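Long-range contact in succinyl-CoA ligase (ADP-forming) subunit alpha (Methanosaeta concilii, PDB 6HXI), which belongs to the succinyl-CoA ligase family, joins a CoA-ligase region to a citrate synthase-like C-terminal region, and binds coenzyme A: residues A93-L101 with Q120-A128. Residues are numbered along the deposited sequence; the frame is centred on the assembly and turned at random.
Sequences AFETTMEAL and QSRVMAATA
The ring of Phe94 lies between Gln120 of the facing helix and Met98 of its own. Gln120 CG sits over one face, 4.2 Å from the centroid of the Phe94 ring, a CH-pi contact. Met98 CG covers the opposite face, over its centre, from one turn further on. Val123 meets the ring at its edge, with CG1 3.7 Å from Phe94 CZ. CG of Phe94 is anti to the backbone N (chi1 -177°), which carries the ring across to the second helix. The amide plane of Gln120 is turned 48° from the ring. A water ties the two residues together: it accepts from Phe94 N and donates to Gln120 OE1 at 2.7 Å.

Met124 is a knob in a hole formed by Ala93, Phe94, Thr97 and Met98. Met124 SD lies 3.6 Å from Thr97 CB and makes an oblique Met-aromatic contact with Phe94. Met98 bends at chi2 and chi3, and this brings its CE to 3.5 Å from Thr127 OG1. Thr127 OG1 donates to Val123 O at 2.7 Å, just as Thr97 OG1 donates to Ala93 O. Toward the C-terminal ends of the segments, Leu101 CD1 touches Thr127 CG2 at 3.9 Å.

No direct hydrogen bond crosses the contact. The two helix segments run nearly parallel, 7° apart, with strand 108-111 between them in the chain. The arrangement is that of consecutive helices in a Rossmann-like alpha/beta domain. Ala93 and Thr97 rest on strand 108-111, Leu101 and Ala128 on strand 134-136, while Ala126 and Thr127 pack on Leu156 of the citrate lyase chain.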
loop_
_atom_site.group_PDB
_atom_site.type_symbol
_atom_site.label_atom_id
_atom_site.label_comp_id
_atom_site.label_asym_id
_atom_site.label_seq_id
_atom_site.Cartn_x
_atom_site.Cartn_y
_atom_site.Cartn_z
ATOM N N ALA B 93 30.317 -9.277 -34.213
ATOM C CA ALA B 93 30.037 -10.042 -35.425
ATOM C C ALA B 93 30.926 -11.268 -35.581
ATOM O O ALA B 93 30.399 -12.341 -35.870
ATOM C CB ALA B 93 30.141 -9.146 -36.640
ATOM N N PHE B 94 32.262 -11.135 -35.344
ATOM C CA PHE B 94 33.176 -12.268 -35.471
ATOM C C PHE B 94 32.881 -13.404 -34.504
ATOM O O PHE B 94 32.666 -14.527 -34.944
ATOM C CB PHE B 94 34.639 -11.823 -35.364
ATOM C CG PHE B 94 35.675 -12.915 -35.548
ATOM C CD1 PHE B 94 36.024 -13.360 -36.818
ATOM C CD2 PHE B 94 36.344 -13.456 -34.452
ATOM C CE1 PHE B 94 36.992 -14.359 -36.982
ATOM C CE2 PHE B 94 37.314 -14.445 -34.618
ATOM C CZ PHE B 94 37.636 -14.887 -35.881
ATOM N N GLU B 95 32.895 -13.121 -33.196
ATOM C CA GLU B 95 32.674 -14.130 -32.164
ATOM C C GLU B 95 31.352 -14.903 -32.344
ATOM O O GLU B 95 31.342 -16.128 -32.240
ATOM C CB GLU B 95 32.740 -13.493 -30.763
ATOM C CG GLU B 95 34.148 -13.254 -30.240
ATOM C CD GLU B 95 34.372 -13.505 -28.752
ATOM O OE1 GLU B 95 35.512 -13.870 -28.378
ATOM O OE2 GLU B 95 33.401 -13.369 -27.966
ATOM N N THR B 96 30.266 -14.188 -32.642
ATOM C CA THR B 96 28.928 -14.769 -32.820
ATOM C C THR B 96 28.835 -15.585 -34.125
ATOM O O THR B 96 28.289 -16.686 -34.093
ATOM C CB THR B 96 27.844 -13.685 -32.663
ATOM O OG1 THR B 96 28.017 -12.697 -33.683
ATOM C CG2 THR B 96 27.886 -13.011 -31.257
ATOM N N THR B 97 29.417 -15.100 -35.231
ATOM C CA THR B 97 29.434 -15.855 -36.503
ATOM C C THR B 97 30.250 -17.140 -36.357
ATOM O O THR B 97 29.808 -18.204 -36.796
ATOM C CB THR B 97 29.972 -15.015 -37.664
ATOM O OG1 THR B 97 29.203 -13.814 -37.763
ATOM C CG2 THR B 97 29.937 -15.770 -38.985
ATOM N N MET B 98 31.421 -17.034 -35.701
ATOM C CA MET B 98 32.307 -18.152 -35.457
ATOM C C MET B 98 31.621 -19.210 -34.601
ATOM O O MET B 98 31.691 -20.398 -34.935
ATOM C CB MET B 98 33.654 -17.688 -34.877
ATOM C CG MET B 98 34.524 -16.922 -35.885
ATOM S SD MET B 98 35.093 -17.914 -37.286
ATOM C CE MET B 98 36.359 -18.948 -36.469
ATOM N N GLU B 99 30.889 -18.773 -33.560
ATOM C CA GLU B 99 30.115 -19.684 -32.707
ATOM C C GLU B 99 28.998 -20.385 -33.506
ATOM O O GLU B 99 28.841 -21.593 -33.388
ATOM C CB GLU B 99 29.559 -18.940 -31.487
ATOM C CG GLU B 99 29.104 -19.857 -30.365
ATOM C CD GLU B 99 28.600 -19.152 -29.118
ATOM O OE1 GLU B 99 28.492 -19.821 -28.063
ATOM O OE2 GLU B 99 28.328 -17.930 -29.191
ATOM N N ALA B 100 28.261 -19.643 -34.348
ATOM C CA ALA B 100 27.216 -20.231 -35.184
ATOM C C ALA B 100 27.794 -21.239 -36.198
ATOM O O ALA B 100 27.184 -22.293 -36.411
ATOM C CB ALA B 100 26.451 -19.140 -35.908
ATOM N N LEU B 101 28.975 -20.923 -36.812
ATOM C CA LEU B 101 29.645 -21.794 -37.798
ATOM C C LEU B 101 30.128 -23.117 -37.150
ATOM O O LEU B 101 30.140 -24.158 -37.803
ATOM C CB LEU B 101 30.823 -21.065 -38.499
ATOM C CG LEU B 101 30.502 -19.927 -39.503
ATOM C CD1 LEU B 101 31.777 -19.218 -39.957
ATOM C CD2 LEU B 101 29.758 -20.435 -40.745
ATOM N N GLN B 120 39.315 -10.570 -39.659
ATOM C CA GLN B 120 38.179 -11.302 -39.102
ATOM C C GLN B 120 37.303 -11.885 -40.220
ATOM O O GLN B 120 36.934 -13.062 -40.149
ATOM C CB GLN B 120 37.348 -10.389 -38.199
ATOM C CG GLN B 120 38.017 -10.103 -36.840
ATOM C CD GLN B 120 37.196 -9.192 -35.958
ATOM O OE1 GLN B 120 35.977 -9.064 -36.101
ATOM N NE2 GLN B 120 37.849 -8.500 -35.043
ATOM N N SER B 121 37.020 -11.081 -41.273
ATOM C CA SER B 121 36.227 -11.529 -42.434
ATOM C C SER B 121 36.938 -12.650 -43.186
ATOM O O SER B 121 36.283 -13.622 -43.565
ATOM C CB SER B 121 35.920 -10.367 -43.357
ATOM O OG SER B 121 35.009 -9.531 -42.676
ATOM N N ARG B 122 38.267 -12.533 -43.389
ATOM C CA ARG B 122 39.071 -13.574 -44.036
ATOM C C ARG B 122 39.017 -14.875 -43.213
ATOM O O ARG B 122 38.869 -15.953 -43.782
ATOM C CB ARG B 122 40.530 -13.134 -44.175
ATOM C CG ARG B 122 40.784 -12.125 -45.262
ATOM C CD ARG B 122 42.264 -12.043 -45.599
ATOM N NE ARG B 122 43.057 -11.438 -44.524
ATOM C CZ ARG B 122 43.231 -10.127 -44.368
ATOM N NH1 ARG B 122 43.977 -9.666 -43.374
ATOM N NH2 ARG B 122 42.691 -9.271 -45.228
ATOM N N VAL B 123 39.110 -14.767 -41.876
ATOM C CA VAL B 123 39.029 -15.939 -40.973
ATOM C C VAL B 123 37.612 -16.567 -41.021
ATOM O O VAL B 123 37.511 -17.789 -41.010
ATOM C CB VAL B 123 39.520 -15.653 -39.534
ATOM C CG1 VAL B 123 39.234 -16.834 -38.603
ATOM C CG2 VAL B 123 41.013 -15.306 -39.534
ATOM N N MET B 124 36.548 -15.744 -41.148
ATOM C CA MET B 124 35.173 -16.249 -41.257
ATOM C C MET B 124 34.965 -16.978 -42.587
ATOM O O MET B 124 34.412 -18.077 -42.592
ATOM C CB MET B 124 34.141 -15.121 -41.082
ATOM C CG MET B 124 34.098 -14.592 -39.667
ATOM S SD MET B 124 32.751 -13.447 -39.310
ATOM C CE MET B 124 33.285 -11.996 -40.159
ATOM N N ALA B 125 35.437 -16.367 -43.703
ATOM C CA ALA B 125 35.379 -16.901 -45.066
ATOM C C ALA B 125 36.077 -18.229 -45.155
ATOM O O ALA B 125 35.488 -19.168 -45.685
ATOM C CB ALA B 125 35.999 -15.919 -46.059
ATOM N N ALA B 126 37.325 -18.325 -44.615
ATOM C CA ALA B 126 38.119 -19.551 -44.604
ATOM C C ALA B 126 37.439 -20.635 -43.728
ATOM O O ALA B 126 37.400 -21.801 -44.133
ATOM C CB ALA B 126 39.509 -19.254 -44.090
ATOM N N THR B 127 36.878 -20.244 -42.558
ATOM C CA THR B 127 36.163 -21.154 -41.659
ATOM C C THR B 127 34.955 -21.728 -42.401
ATOM O O THR B 127 34.741 -22.935 -42.372
ATOM C CB THR B 127 35.804 -20.450 -40.333
ATOM O OG1 THR B 127 37.012 -20.111 -39.667
ATOM C CG2 THR B 127 34.972 -21.318 -39.396
ATOM N N ALA B 128 34.232 -20.867 -43.128
ATOM C CA ALA B 128 33.063 -21.250 -43.914
ATOM C C ALA B 128 33.412 -22.253 -44.996
ATOM O O ALA B 128 32.765 -23.300 -45.085
ATOM C CB ALA B 128 32.393 -20.012 -44.507
HETATM O O HOH W 1 33.676 -8.613 -34.707
#